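Local coordinates for protein DOA1 (Saccharomyces cerevisiae, PDB 3ODT) that probably binds ubiquitin through its WD40 beta-propeller domain and is thought to help regulate the turnover of F-box proteins, at residues 59-64 / 77-82; 81-86 / 98-103; 157-162 / 188-193; 195-200 / 209-214; 242-247 / 268-273. All blocks are in the same frame, centred on the assembly; numbering follows the deposited sequence. Where two conformers were deposited one is given.

Interaction 1 of 5, residues 59-64 / 77-82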
# COMPACT_ATOMS: atom_id res chain seq x y z
N GLN A 59 20.93 -3.62 -3.96
CA GLN A 59 20.98 -4.96 -3.38
C GLN A 59 19.90 -5.21 -2.32
O GLN A 59 19.43 -6.35 -2.16
CB GLN A 59 22.38 -5.26 -2.83
CG GLN A 59 23.39 -5.56 -3.95
CD GLN A 59 22.85 -6.60 -4.97
OE1 GLN A 59 22.37 -7.67 -4.60
NE2 GLN A 59 22.94 -6.28 -6.28
N GLY A 60 19.47 -4.16 -1.63
CA GLY A 60 18.55 -4.39 -0.54
C GLY A 60 17.13 -4.67 -1.01
O GLY A 60 16.68 -4.15 -2.02
N PHE A 61 16.42 -5.46 -0.22
CA PHE A 61 15.04 -5.78 -0.50
C PHE A 61 14.25 -4.48 -0.49
O PHE A 61 14.46 -3.62 0.39
CB PHE A 61 14.47 -6.69 0.58
CG PHE A 61 15.14 -8.02 0.70
CD1 PHE A 61 15.99 -8.50 -0.28
CD2 PHE A 61 14.90 -8.80 1.82
CE1 PHE A 61 16.60 -9.74 -0.13
CE2 PHE A 61 15.50 -10.04 1.96
CZ PHE A 61 16.35 -10.50 0.98
N LEU A 62 13.36 -4.33 -1.45
CA LEU A 62 12.44 -3.19 -1.49
C LEU A 62 11.04 -3.72 -1.13
O LEU A 62 10.56 -4.71 -1.71
CB LEU A 62 12.46 -2.50 -2.85
CG LEU A 62 13.79 -1.88 -3.26
CD1 LEU A 62 13.68 -1.26 -4.63
CD2 LEU A 62 14.20 -0.86 -2.22
N ASN A 63 10.43 -3.03 -0.17
CA ASN A 63 9.16 -3.43 0.44
C ASN A 63 8.01 -2.46 0.29
O ASN A 63 6.86 -2.82 0.52
CB ASN A 63 9.39 -3.76 1.90
CG ASN A 63 10.23 -5.02 2.08
OD1 ASN A 63 9.95 -6.03 1.46
ND2 ASN A 63 11.27 -4.94 2.93
N SER A 64 8.32 -1.23 -0.10
CA SER A 64 7.31 -0.19 -0.20
C SER A 64 7.62 0.75 -1.38
O SER A 64 8.78 1.00 -1.73
CB SER A 64 7.23 0.56 1.12
OG SER A 64 8.48 1.12 1.47
N GLY A 77 11.32 2.17 -0.58
CA GLY A 77 12.15 1.86 0.56
C GLY A 77 12.06 0.40 0.94
O GLY A 77 11.25 -0.37 0.40
N GLY A 78 12.94 0.01 1.84
CA GLY A 78 12.96 -1.36 2.30
C GLY A 78 14.01 -1.59 3.35
O GLY A 78 14.23 -0.74 4.25
N LYS A 79 14.71 -2.71 3.21
CA LYS A 79 15.55 -3.21 4.30
C LYS A 79 16.72 -2.30 4.61
O LYS A 79 17.23 -2.30 5.73
CB LYS A 79 16.03 -4.64 4.03
CG LYS A 79 15.02 -5.71 4.47
CD LYS A 79 14.78 -5.72 6.01
CE LYS A 79 15.83 -6.50 6.79
NZ LYS A 79 15.78 -7.96 6.43
N ASP A 80 17.21 -1.53 3.65
CA ASP A 80 18.40 -0.73 3.95
C ASP A 80 18.09 0.54 4.75
O ASP A 80 18.99 1.30 5.06
CB ASP A 80 19.26 -0.50 2.70
CG ASP A 80 18.81 0.65 1.88
OD1 ASP A 80 19.44 0.92 0.83
OD2 ASP A 80 17.83 1.29 2.27
N THR A 81 16.82 0.76 5.07
CA THR A 81 16.40 1.84 5.98
C THR A 81 16.22 3.22 5.33
O THR A 81 15.79 4.17 5.99
CB THR A 81 17.36 1.98 7.17
OG1 THR A 81 18.54 2.68 6.76
CG2 THR A 81 17.75 0.61 7.71
N MSE A 82 16.48 3.29 4.03
CA MSE A 82 16.39 4.53 3.28
C MSE A 82 15.11 4.65 2.48
O MSE A 82 14.51 3.65 2.10
CB MSE A 82 17.57 4.61 2.30
CG MSE A 82 18.94 4.25 2.88
SE MSE A 82 19.40 5.50 4.29
CE MSE A 82 20.90 4.66 5.19

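Interaction 2 of 5, residues 81-86 / 98-103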
# COMPACT_ATOMS: atom_id res chain seq x y z
N THR A 81 16.82 0.76 5.07
CA THR A 81 16.40 1.84 5.98
C THR A 81 16.22 3.22 5.33
O THR A 81 15.79 4.17 5.99
CB THR A 81 17.36 1.98 7.17
OG1 THR A 81 18.54 2.68 6.76
CG2 THR A 81 17.75 0.61 7.71
N MSE A 82 16.48 3.29 4.03
CA MSE A 82 16.39 4.53 3.28
C MSE A 82 15.11 4.65 2.48
O MSE A 82 14.51 3.65 2.10
CB MSE A 82 17.57 4.61 2.30
CG MSE A 82 18.94 4.25 2.88
SE MSE A 82 19.40 5.50 4.29
CE MSE A 82 20.90 4.66 5.19
N ILE A 83 14.70 5.88 2.20
CA ILE A 83 13.67 6.10 1.20
C ILE A 83 14.35 6.84 0.05
O ILE A 83 14.97 7.88 0.26
CB ILE A 83 12.47 6.91 1.74
CG1 ILE A 83 11.79 6.16 2.88
CG2 ILE A 83 11.49 7.19 0.59
CD1 ILE A 83 10.98 7.08 3.76
N ASN A 84 14.30 6.29 -1.16
CA ASN A 84 14.86 6.97 -2.32
C ASN A 84 13.76 7.30 -3.31
O ASN A 84 12.64 6.77 -3.24
CB ASN A 84 15.97 6.13 -2.96
CG ASN A 84 17.16 5.94 -2.04
OD1 ASN A 84 17.96 6.86 -1.81
ND2 ASN A 84 17.29 4.75 -1.52
N GLY A 85 14.09 8.18 -4.25
CA GLY A 85 13.16 8.56 -5.28
C GLY A 85 13.86 8.61 -6.61
O GLY A 85 15.02 9.05 -6.71
N VAL A 86 13.17 8.13 -7.63
CA VAL A 86 13.67 8.26 -9.00
C VAL A 86 12.58 8.76 -9.93
O VAL A 86 11.39 8.50 -9.70
CB VAL A 86 14.19 6.92 -9.57
CG1 VAL A 86 15.41 6.45 -8.79
CG2 VAL A 86 13.12 5.87 -9.61
N TYR A 98 17.34 11.46 -4.95
CA TYR A 98 16.41 11.90 -3.93
C TYR A 98 16.45 10.86 -2.84
O TYR A 98 16.30 9.71 -3.11
CB TYR A 98 15.01 12.02 -4.47
CG TYR A 98 13.94 12.60 -3.60
CD1 TYR A 98 13.84 13.96 -3.37
CD2 TYR A 98 12.99 11.80 -3.03
CE1 TYR A 98 12.81 14.48 -2.60
CE2 TYR A 98 11.99 12.33 -2.29
CZ TYR A 98 11.88 13.67 -2.09
OH TYR A 98 10.87 14.15 -1.35
N THR A 99 16.71 11.33 -1.63
CA THR A 99 16.89 10.44 -0.48
C THR A 99 16.30 11.08 0.77
O THR A 99 16.55 12.25 1.04
CB THR A 99 18.37 10.17 -0.22
OG1 THR A 99 18.96 9.59 -1.38
CG2 THR A 99 18.56 9.24 0.93
N LEU A 100 15.49 10.30 1.49
CA LEU A 100 14.92 10.68 2.78
C LEU A 100 15.57 9.77 3.82
O LEU A 100 15.40 8.55 3.82
CB LEU A 100 13.41 10.53 2.82
CG LEU A 100 12.64 11.36 1.79
CD1 LEU A 100 11.16 11.01 1.89
CD2 LEU A 100 12.84 12.84 1.93
N ILE A 101 16.36 10.37 4.68
CA ILE A 101 17.15 9.63 5.63
C ILE A 101 16.59 9.83 7.03
O ILE A 101 16.22 10.93 7.40
CB ILE A 101 18.64 10.06 5.57
CG1 ILE A 101 19.47 9.11 6.43
CG2 ILE A 101 18.85 11.56 5.94
CD1 ILE A 101 20.96 9.22 6.18
N GLY A 102 16.54 8.76 7.80
CA GLY A 102 16.16 8.83 9.20
C GLY A 102 15.66 7.53 9.82
O GLY A 102 15.79 7.33 11.01
N HIS A 103 15.05 6.65 9.04
CA HIS A 103 14.60 5.38 9.62
C HIS A 103 15.78 4.51 10.01
O HIS A 103 16.86 4.59 9.40
CB HIS A 103 13.71 4.63 8.64
CG HIS A 103 12.30 5.10 8.67
ND1 HIS A 103 11.52 5.00 9.80
CD2 HIS A 103 11.51 5.64 7.71
CE1 HIS A 103 10.32 5.49 9.54
NE2 HIS A 103 10.29 5.89 8.28

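Interaction 3 of 5, residues 157-162 / 188-193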
# COMPACT_ATOMS: atom_id res chain seq x y z
N LYS A 157 -2.82 15.54 10.68
CA LYS A 157 -3.29 14.33 11.36
C LYS A 157 -2.93 13.11 10.55
O LYS A 157 -3.09 13.09 9.33
CB LYS A 157 -4.81 14.39 11.57
CG LYS A 157 -5.21 15.33 12.69
CD LYS A 157 -6.73 15.35 12.91
CE LYS A 157 -7.07 16.09 14.20
NZ LYS A 157 -8.54 16.20 14.40
N PHE A 158 -2.41 12.11 11.24
CA PHE A 158 -1.85 10.92 10.64
C PHE A 158 -2.39 9.71 11.37
O PHE A 158 -2.78 9.80 12.56
CB PHE A 158 -0.32 10.95 10.73
CG PHE A 158 0.26 12.28 10.32
CD1 PHE A 158 0.18 12.68 9.01
CD2 PHE A 158 0.80 13.16 11.25
CE1 PHE A 158 0.67 13.91 8.62
CE2 PHE A 158 1.25 14.39 10.87
CZ PHE A 158 1.20 14.76 9.54
N LEU A 159 -2.38 8.58 10.70
CA LEU A 159 -2.88 7.33 11.26
C LEU A 159 -1.85 6.22 11.03
O LEU A 159 -1.31 6.09 9.94
CB LEU A 159 -4.19 6.94 10.58
CG LEU A 159 -5.08 5.95 11.32
CD1 LEU A 159 -5.68 6.52 12.60
CD2 LEU A 159 -6.19 5.49 10.37
N THR A 160 -1.55 5.46 12.07
CA THR A 160 -0.56 4.40 12.00
C THR A 160 -1.15 3.08 12.50
O THR A 160 -2.03 3.07 13.39
CB THR A 160 0.68 4.77 12.85
OG1 THR A 160 0.28 5.04 14.20
CG2 THR A 160 1.40 6.01 12.26
N ALA A 161 -0.62 1.99 11.98
CA ALA A 161 -1.02 0.63 12.30
C ALA A 161 0.20 -0.15 12.70
O ALA A 161 1.24 -0.10 12.01
CB ALA A 161 -1.62 -0.02 11.08
N SER A 162 0.08 -0.94 13.75
CA SER A 162 1.25 -1.60 14.34
C SER A 162 1.07 -3.06 14.74
O SER A 162 -0.03 -3.53 15.05
CB SER A 162 1.73 -0.75 15.52
OG SER A 162 2.78 -1.33 16.27
N ARG A 188 -2.00 -4.53 9.94
CA ARG A 188 -1.12 -4.53 8.79
C ARG A 188 -1.33 -3.36 7.83
O ARG A 188 -0.40 -2.94 7.13
CB ARG A 188 -1.32 -5.82 8.01
CG ARG A 188 -0.84 -7.08 8.71
CD ARG A 188 0.63 -7.08 8.91
NE ARG A 188 1.45 -7.21 7.70
CZ ARG A 188 2.20 -8.27 7.38
NH1 ARG A 188 2.18 -9.38 8.14
NH2 ARG A 188 2.96 -8.22 6.29
N HIS A 189 -2.55 -2.84 7.75
CA HIS A 189 -2.79 -1.80 6.76
C HIS A 189 -4.01 -0.96 7.07
O HIS A 189 -4.91 -1.37 7.80
CB HIS A 189 -2.90 -2.41 5.34
CG HIS A 189 -2.18 -1.58 4.31
ND1 HIS A 189 -0.81 -1.49 4.25
CD2 HIS A 189 -2.65 -0.80 3.31
CE1 HIS A 189 -0.47 -0.69 3.26
NE2 HIS A 189 -1.57 -0.24 2.68
N LEU A 190 -4.02 0.22 6.46
CA LEU A 190 -5.04 1.23 6.68
C LEU A 190 -5.49 1.85 5.37
O LEU A 190 -4.68 2.03 4.45
CB LEU A 190 -4.49 2.32 7.57
CG LEU A 190 -3.95 1.98 8.96
CD1 LEU A 190 -3.18 3.15 9.54
CD2 LEU A 190 -5.11 1.60 9.86
N ALA A 191 -6.75 2.25 5.29
CA ALA A 191 -7.21 3.16 4.24
C ALA A 191 -8.14 4.18 4.89
O ALA A 191 -9.05 3.81 5.66
CB ALA A 191 -7.95 2.42 3.14
N VAL A 192 -7.83 5.46 4.70
CA VAL A 192 -8.66 6.53 5.21
C VAL A 192 -9.85 6.79 4.27
O VAL A 192 -9.68 7.08 3.09
CB VAL A 192 -7.83 7.80 5.44
CG1 VAL A 192 -8.71 8.96 5.93
CG2 VAL A 192 -6.66 7.49 6.38
N VAL A 193 -11.06 6.64 4.78
CA VAL A 193 -12.25 6.91 3.99
C VAL A 193 -12.50 8.43 3.92
O VAL A 193 -12.65 9.03 2.84
CB VAL A 193 -13.45 6.19 4.59
CG1 VAL A 193 -14.74 6.52 3.84
CG2 VAL A 193 -13.22 4.69 4.60

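Interaction 4 of 5, residues 195-200 / 209-214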
# COMPACT_ATOMS: atom_id res chain seq x y z
N ASP A 195 -12.29 12.13 6.99
CA ASP A 195 -11.74 12.60 8.27
C ASP A 195 -12.33 11.84 9.45
O ASP A 195 -11.77 11.85 10.54
CB ASP A 195 -12.02 14.09 8.46
CG ASP A 195 -11.10 14.96 7.62
OD1 ASP A 195 -10.29 14.43 6.85
OD2 ASP A 195 -11.20 16.20 7.74
N GLY A 196 -13.47 11.19 9.24
CA GLY A 196 -14.19 10.57 10.34
C GLY A 196 -14.23 9.05 10.33
O GLY A 196 -14.85 8.46 11.20
N HIS A 197 -13.59 8.42 9.35
CA HIS A 197 -13.67 6.99 9.22
C HIS A 197 -12.42 6.42 8.56
O HIS A 197 -11.87 7.02 7.63
CB HIS A 197 -14.88 6.60 8.36
CG HIS A 197 -16.16 7.15 8.87
ND1 HIS A 197 -16.59 8.42 8.57
CD2 HIS A 197 -17.10 6.61 9.68
CE1 HIS A 197 -17.74 8.65 9.18
NE2 HIS A 197 -18.08 7.57 9.85
N PHE A 198 -12.00 5.24 9.01
CA PHE A 198 -10.95 4.49 8.37
C PHE A 198 -11.30 3.01 8.30
O PHE A 198 -12.19 2.55 9.00
CB PHE A 198 -9.59 4.73 9.07
CG PHE A 198 -9.46 4.12 10.44
CD1 PHE A 198 -9.09 2.78 10.60
CD2 PHE A 198 -9.65 4.89 11.58
CE1 PHE A 198 -8.95 2.22 11.88
CE2 PHE A 198 -9.53 4.33 12.87
CZ PHE A 198 -9.17 3.01 13.02
N ILE A 199 -10.61 2.29 7.40
CA ILE A 199 -10.64 0.84 7.42
C ILE A 199 -9.26 0.33 7.79
O ILE A 199 -8.25 0.92 7.42
CB ILE A 199 -11.15 0.21 6.12
CG1 ILE A 199 -10.31 0.67 4.95
CG2 ILE A 199 -12.58 0.66 5.87
CD1 ILE A 199 -10.55 -0.19 3.69
N SER A 200 -9.21 -0.77 8.53
CA SER A 200 -7.95 -1.39 8.88
C SER A 200 -8.06 -2.88 8.57
O SER A 200 -9.16 -3.43 8.50
CB SER A 200 -7.65 -1.22 10.37
OG SER A 200 -8.74 -1.69 11.14
N LEU A 209 -14.26 -1.41 9.36
CA LEU A 209 -14.56 0.01 9.19
C LEU A 209 -14.78 0.59 10.57
O LEU A 209 -15.55 0.05 11.37
CB LEU A 209 -15.83 0.14 8.34
CG LEU A 209 -16.36 1.56 8.20
CD1 LEU A 209 -15.40 2.45 7.42
CD2 LEU A 209 -17.70 1.51 7.53
N VAL A 210 -14.07 1.67 10.88
CA VAL A 210 -14.01 2.23 12.22
C VAL A 210 -14.34 3.73 12.21
O VAL A 210 -13.89 4.49 11.35
CB VAL A 210 -12.58 2.03 12.81
CG1 VAL A 210 -12.50 2.53 14.25
CG2 VAL A 210 -12.17 0.54 12.74
N ASP A 211 -15.13 4.13 13.19
CA ASP A 211 -15.45 5.53 13.44
C ASP A 211 -14.25 6.18 14.16
O ASP A 211 -13.84 5.77 15.22
CB ASP A 211 -16.73 5.62 14.28
CG ASP A 211 -17.20 7.03 14.50
OD1 ASP A 211 -16.41 7.89 14.92
OD2 ASP A 211 -18.40 7.28 14.29
N MSE A 212 -13.65 7.17 13.53
CA MSE A 212 -12.45 7.73 14.11
C MSE A 212 -12.68 8.48 15.40
O MSE A 212 -11.78 8.58 16.24
CB MSE A 212 -11.82 8.70 13.16
CG MSE A 212 -10.50 9.08 13.70
SE MSE A 212 -9.29 8.35 12.66
CE MSE A 212 -9.25 9.76 11.68
N HIS A 213 -13.87 9.04 15.56
CA HIS A 213 -14.16 9.80 16.77
C HIS A 213 -14.52 8.89 17.95
O HIS A 213 -14.04 9.10 19.06
CB HIS A 213 -15.29 10.79 16.51
CG HIS A 213 -15.76 11.49 17.73
ND1 HIS A 213 -15.00 12.43 18.40
CD2 HIS A 213 -16.92 11.38 18.44
CE1 HIS A 213 -15.67 12.88 19.45
NE2 HIS A 213 -16.83 12.25 19.50
N THR A 214 -15.30 7.85 17.71
CA THR A 214 -15.80 7.02 18.81
C THR A 214 -15.01 5.71 18.96
O THR A 214 -15.10 5.06 19.99
CB THR A 214 -17.25 6.62 18.57
OG1 THR A 214 -17.33 5.81 17.39
CG2 THR A 214 -18.13 7.83 18.42

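Interaction 5 of 5, residues 242-247 / 268-273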
# COMPACT_ATOMS: atom_id res chain seq x y z
N CYS A 242 -6.15 -7.95 -0.10
CA CYS A 242 -5.41 -9.13 -0.48
C CYS A 242 -4.61 -9.66 0.68
O CYS A 242 -4.32 -8.95 1.65
CB CYS A 242 -4.48 -8.83 -1.66
SG CYS A 242 -3.08 -7.75 -1.29
N GLY A 243 -4.20 -10.93 0.59
CA GLY A 243 -3.40 -11.48 1.66
C GLY A 243 -2.84 -12.87 1.44
O GLY A 243 -2.61 -13.35 0.33
N GLU A 244 -2.60 -13.50 2.58
CA GLU A 244 -1.84 -14.70 2.67
C GLU A 244 -2.61 -15.94 2.18
O GLU A 244 -2.02 -16.98 1.88
CB GLU A 244 -1.36 -14.84 4.13
CG GLU A 244 -0.45 -16.03 4.43
CD GLU A 244 0.75 -16.14 3.49
OE1 GLU A 244 1.39 -15.12 3.20
OE2 GLU A 244 1.05 -17.28 3.07
N ASP A 245 -3.93 -15.80 2.03
CA ASP A 245 -4.76 -16.90 1.53
C ASP A 245 -4.86 -16.99 0.01
O ASP A 245 -5.70 -17.70 -0.53
CB ASP A 245 -6.14 -16.85 2.15
CG ASP A 245 -6.96 -15.66 1.68
OD1 ASP A 245 -6.42 -14.86 0.87
OD2 ASP A 245 -8.17 -15.57 2.08
N ARG A 246 -3.95 -16.29 -0.67
CA ARG A 246 -3.80 -16.33 -2.13
C ARG A 246 -4.89 -15.57 -2.85
O ARG A 246 -5.03 -15.70 -4.08
CB ARG A 246 -3.70 -17.76 -2.67
CG ARG A 246 -2.79 -18.66 -1.85
CD ARG A 246 -2.49 -19.96 -2.57
NE ARG A 246 -3.62 -20.89 -2.65
CZ ARG A 246 -4.26 -21.21 -3.77
NH1 ARG A 246 -3.97 -20.63 -4.93
NH2 ARG A 246 -5.24 -22.11 -3.73
N THR A 247 -5.65 -14.75 -2.13
CA THR A 247 -6.78 -14.08 -2.73
C THR A 247 -6.64 -12.55 -2.77
O THR A 247 -6.00 -11.91 -1.92
CB THR A 247 -8.14 -14.43 -2.07
OG1 THR A 247 -8.26 -13.82 -0.78
CG2 THR A 247 -8.37 -15.95 -2.02
N SER A 268 1.45 -16.01 -1.41
CA SER A 268 1.11 -14.75 -0.73
C SER A 268 0.81 -13.66 -1.72
O SER A 268 1.56 -13.47 -2.70
CB SER A 268 2.31 -14.26 0.10
OG SER A 268 2.76 -15.25 1.01
N ILE A 269 -0.26 -12.89 -1.48
CA ILE A 269 -0.54 -11.71 -2.29
C ILE A 269 -0.22 -10.48 -1.42
O ILE A 269 -0.88 -10.26 -0.42
CB ILE A 269 -2.01 -11.64 -2.74
CG1 ILE A 269 -2.52 -13.02 -3.18
CG2 ILE A 269 -2.14 -10.58 -3.87
CD1 ILE A 269 -1.68 -13.69 -4.25
N TRP A 270 0.86 -9.76 -1.77
CA TRP A 270 1.40 -8.73 -0.90
C TRP A 270 0.75 -7.36 -0.99
O TRP A 270 0.74 -6.62 -0.01
CB TRP A 270 2.90 -8.58 -1.13
CG TRP A 270 3.67 -9.79 -0.81
CD1 TRP A 270 4.35 -10.59 -1.67
CD2 TRP A 270 3.82 -10.36 0.49
NE1 TRP A 270 4.93 -11.63 -0.98
CE2 TRP A 270 4.61 -11.51 0.35
CE3 TRP A 270 3.34 -10.01 1.76
CZ2 TRP A 270 4.95 -12.32 1.42
CZ3 TRP A 270 3.69 -10.81 2.84
CH2 TRP A 270 4.46 -11.97 2.66
N SER A 271 0.32 -7.00 -2.19
CA SER A 271 -0.07 -5.62 -2.42
C SER A 271 -1.08 -5.48 -3.55
O SER A 271 -1.06 -6.23 -4.53
CB SER A 271 1.20 -4.82 -2.78
OG SER A 271 0.89 -3.44 -2.97
N VAL A 272 -1.99 -4.55 -3.35
CA VAL A 272 -2.90 -4.08 -4.39
C VAL A 272 -2.90 -2.56 -4.43
O VAL A 272 -2.62 -1.88 -3.42
CB VAL A 272 -4.35 -4.55 -4.16
CG1 VAL A 272 -4.47 -6.05 -4.41
CG2 VAL A 272 -4.80 -4.23 -2.72
N ASP A 273 -3.19 -2.04 -5.62
CA ASP A 273 -3.49 -0.62 -5.78
C ASP A 273 -4.51 -0.50 -6.89
O ASP A 273 -4.72 -1.44 -7.65
CB ASP A 273 -2.23 0.19 -6.08
CG ASP A 273 -2.38 1.68 -5.73
OD1 ASP A 273 -3.02 1.97 -4.73
OD2 ASP A 273 -1.85 2.54 -6.43

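Interaction 1 of 5, residues 59-64 / 77-82
Gly77 O is the acceptor on which this contact turns: it takes the backbone N-H of both Asn63 and Ser64. The bond from Asn63 N (2.8 Å to Gly77 O) lies in the carbonyl plane, while the one from Ser64 N comes in tilted 28° from it. Gly77 N repays the strand with a bond to Ser64 O, 3.0 Å long. Two residues facing one make a classic beta bulge, and the register shifts by one between the pairs Leu62-Gly78 and Ser64-Gly77.

Beyond the bulge, Lys79 N gives a fairly straight bond to Phe61 O, 3.0 Å away, and the CA of Gly78 adds a CA-H...O contact to the same oxygen. Gly78 N, by contrast, is buried with no partner in the model. A side chain on Gly78 would run into Phe61 O, which glycine avoids. The polar ends of Asn63 and Ser64 turn to the next blade, ND2 bonding Asn106 OD1 and OG bonding Val107 O. Lys79 CG lies beside Phe61 CB at 4.0 Å, the two side chains running the same way, and Arg37 makes a cation-pi contact with the Phe61 ring. Past Gly78 the chain reverses in a type I turn to Thr81, and Asp80 OD2 accepts from Met82 N, an Asx turn. This is a bulged antiparallel hairpin between the first two strands of a WD40 propeller blade.

Interaction 2 of 5, residues 81-86 / 98-103
Ile83 and Leu100 form a hydrogen-bonded antiparallel pair, with Leu100 N to Ile83 O at 2.8 Å and Ile83 N to Leu100 O at 3.2 Å, both in the carbonyl plane. One step on, Asn84 and Thr99 are a non-hydrogen-bonded pair, and Gly85 N then reaches Tyr98 O from 40° above its carbonyl plane. From end to end the two segments run 159° apart, close to antiparallel.

On the face with Asn84, the side chains of Asn84 and Thr99 run alongside each other. Thr99 OG1 sits beside its own backbone N (chi1 -58°) and donates to Asn84 OD1 at 2.9 Å, in the plane of the amide carbonyl. With an alanine in place of Asn84, the Thr99 hydroxyl would probably lose its acceptor across the strands and be set free to turn. These are the third and outermost strands of a propeller blade, and the chain leaving the outer one leads into the next blade.

On the other face, Ile83 CB meets Leu100 CB at 3.9 Å, the two side chains slanting across each other, and both touch Trp129 of that next blade. Ile83 CD1 comes to the edge of the His103 ring, near its plane, at CD2. His103 is held at both nitrogens, NE2 by Ser119 OG and ND1 by Asp123 OD2. Its CB lies 3.4 Å from Thr81 O, a buried oxygen with no partner in the model.

Interaction 3 of 5, residues 157-162 / 188-193
Leu190 carries most of this contact, and no hydrogen bond links the two strands: they run 159° apart in direction, with axes 6.5 Å from each other at closest approach, and meet through side chains and, at Leu190, side chain on backbone. Its CG stands beside its own backbone N (chi1 -58°), which sends CD1 forward onto the backbone of 157-162. There CD1 lies 3.5 Å from Leu159 O and 3.6 Å from Thr160 C, so this one methyl lies against the backbone from Leu159 O to Thr160 C.

Both branches of Leu190 touch both neighbours, Leu159 and Ala161. CD1 also meets Leu159 CG at 3.8 Å, the two leucines slanting across one another, while CD2 lies between Leu159 CD2 and Ala161 CB. Ala161 closes the other side, its methyl 3.7 Å from Leu190 CG. In WD40 terms this is the packing of one blade on the next: 157-162 is the second strand of its sheet, and 188-193 belongs to the innermost strand of the following one. Each finds its backbone partners in its own blade, as Leu159 does with Lys149.

One polar link between the blades lies close by, where Leu190 N donates to Asp147 OD2. Farther along, Leu159 CD2 and Val192 CG2 only just meet, at 4.5 Å. Leu159 also touches Phe198 and Met212.

Interaction 4 of 5, residues 195-200 / 209-214
Phe198 and Val210 make the dense part of this contact. Val210 CB sits over one face of the Phe198 ring, 3.8 Å from its centroid and 20° off the ring normal, a CH-pi contact, with CG1 against CZ and CE2 and CG2 against CE1. The ring lies alongside Val210, its CG between the backbone N and the carbonyl carbon (chi1 71°). In the conformer given, Met212 SE (a selenomethionine) lies at the ring's edge, 3.6 Å from Phe198 CD2, a Met-aromatic contact. Replacing Phe198 with an alanine is likely to open a gap beside Val210.

Phe198 and Val210 exchange two backbone bonds, Val210 N to Phe198 O being the shorter at 2.8 Å. Met212 N continues the ladder to Gly196 O at 2.9 Å.

The opposite face is looser toward the exposed end at 211-214. The His197 ring lies obliquely past Asp211 CA, its ND1 held by Asp194 OD1, and its NE2 stays 4.5 Å from Asp211 OD2. Asp211 OD1 instead receives Thr214 N, an Asx motif at the exposed end. Farther in on this face the packing closes again, Ile199 CG2 touching Leu209 CD1 at 3.7 Å.

The hairpin forms the middle of a propeller blade, between strands 187-194 and 217-222: Ile199 pairs with Ala191, and Leu209 with Leu218. Phe198 faces the preceding blade, touching Ile167 of strand 167-171 and meeting Phe179 edge-to-face.

Interaction 5 of 5, residues 242-247 / 268-273
Glu244 extends CG anti to its backbone N (chi1 -177°) and then bends at chi2 (52°), which swings its carboxylate round to Ser268. On the other side, Ser268 OG lies beside its own backbone N and donates to Glu244 OE1 at 2.6 Å, on the syn side and 21° out of the carboxylate plane. OE1 also accepts from Tyr229 OH, so two hydroxyls grip the one oxygen. The CB of Ser268 in turn sits over a face of the Trp270 ring, whose NE1 bonds Asp20 OD2.

A single backbone bond joins the segments, Ile269 N to Gly243 O at 3.0 Å, with the donor well above the carbonyl plane. Ile269 spreads its branches along the other segment: CG2 meets Cys242 CB at 3.7 Å, while CG1 packs on the backbone carbonyl carbon of Arg246 at 3.5 Å. Cys242 SG lies 3.4 Å from Ile269 O and 3.8 Å from Val272 CG1, so the sulfur sits against the backbone and Val272 of strand 269-273.

The turn that presents these groups is tied within itself. Gly243 to Arg246 is a type I turn, and Asp245 OD1 accepts from both Thr247 OG1 and Thr247 N, the latter making an Asx turn; both donors come from the same face of the carboxylate. Asp245 OD2 has its own partner in a salt bridge to Arg249.

The whole is a blade-to-blade junction of a WD40 propeller: the turn between the second and third strands of one blade meets the innermost strand of the next, the blade completed by strand 9-14 from the start of the chain.

The five contacts are spread round one propeller. Interactions 1 and 2 belong to a single blade, share Thr81 and Met82, and have centres about 9 Å apart, pairing its strands first to second and third to fourth. Interactions 3 and 4 touch directly, with about 10 Å between centres: Ala191 O probably accepts from Ile199 N, and Leu159 CD2 packs on Phe198 CG at 3.5 Å, so a blade interface and a blade interior share a core. Interactions 1 and 4 lie on opposite sides of the chain's centre, with centres about 30 Å apart. Interaction 5 reaches the calcium site: Trp270 NE1 bonds Asp20 and Ser268 N bonds Ser285, which bind the ion with Asn287.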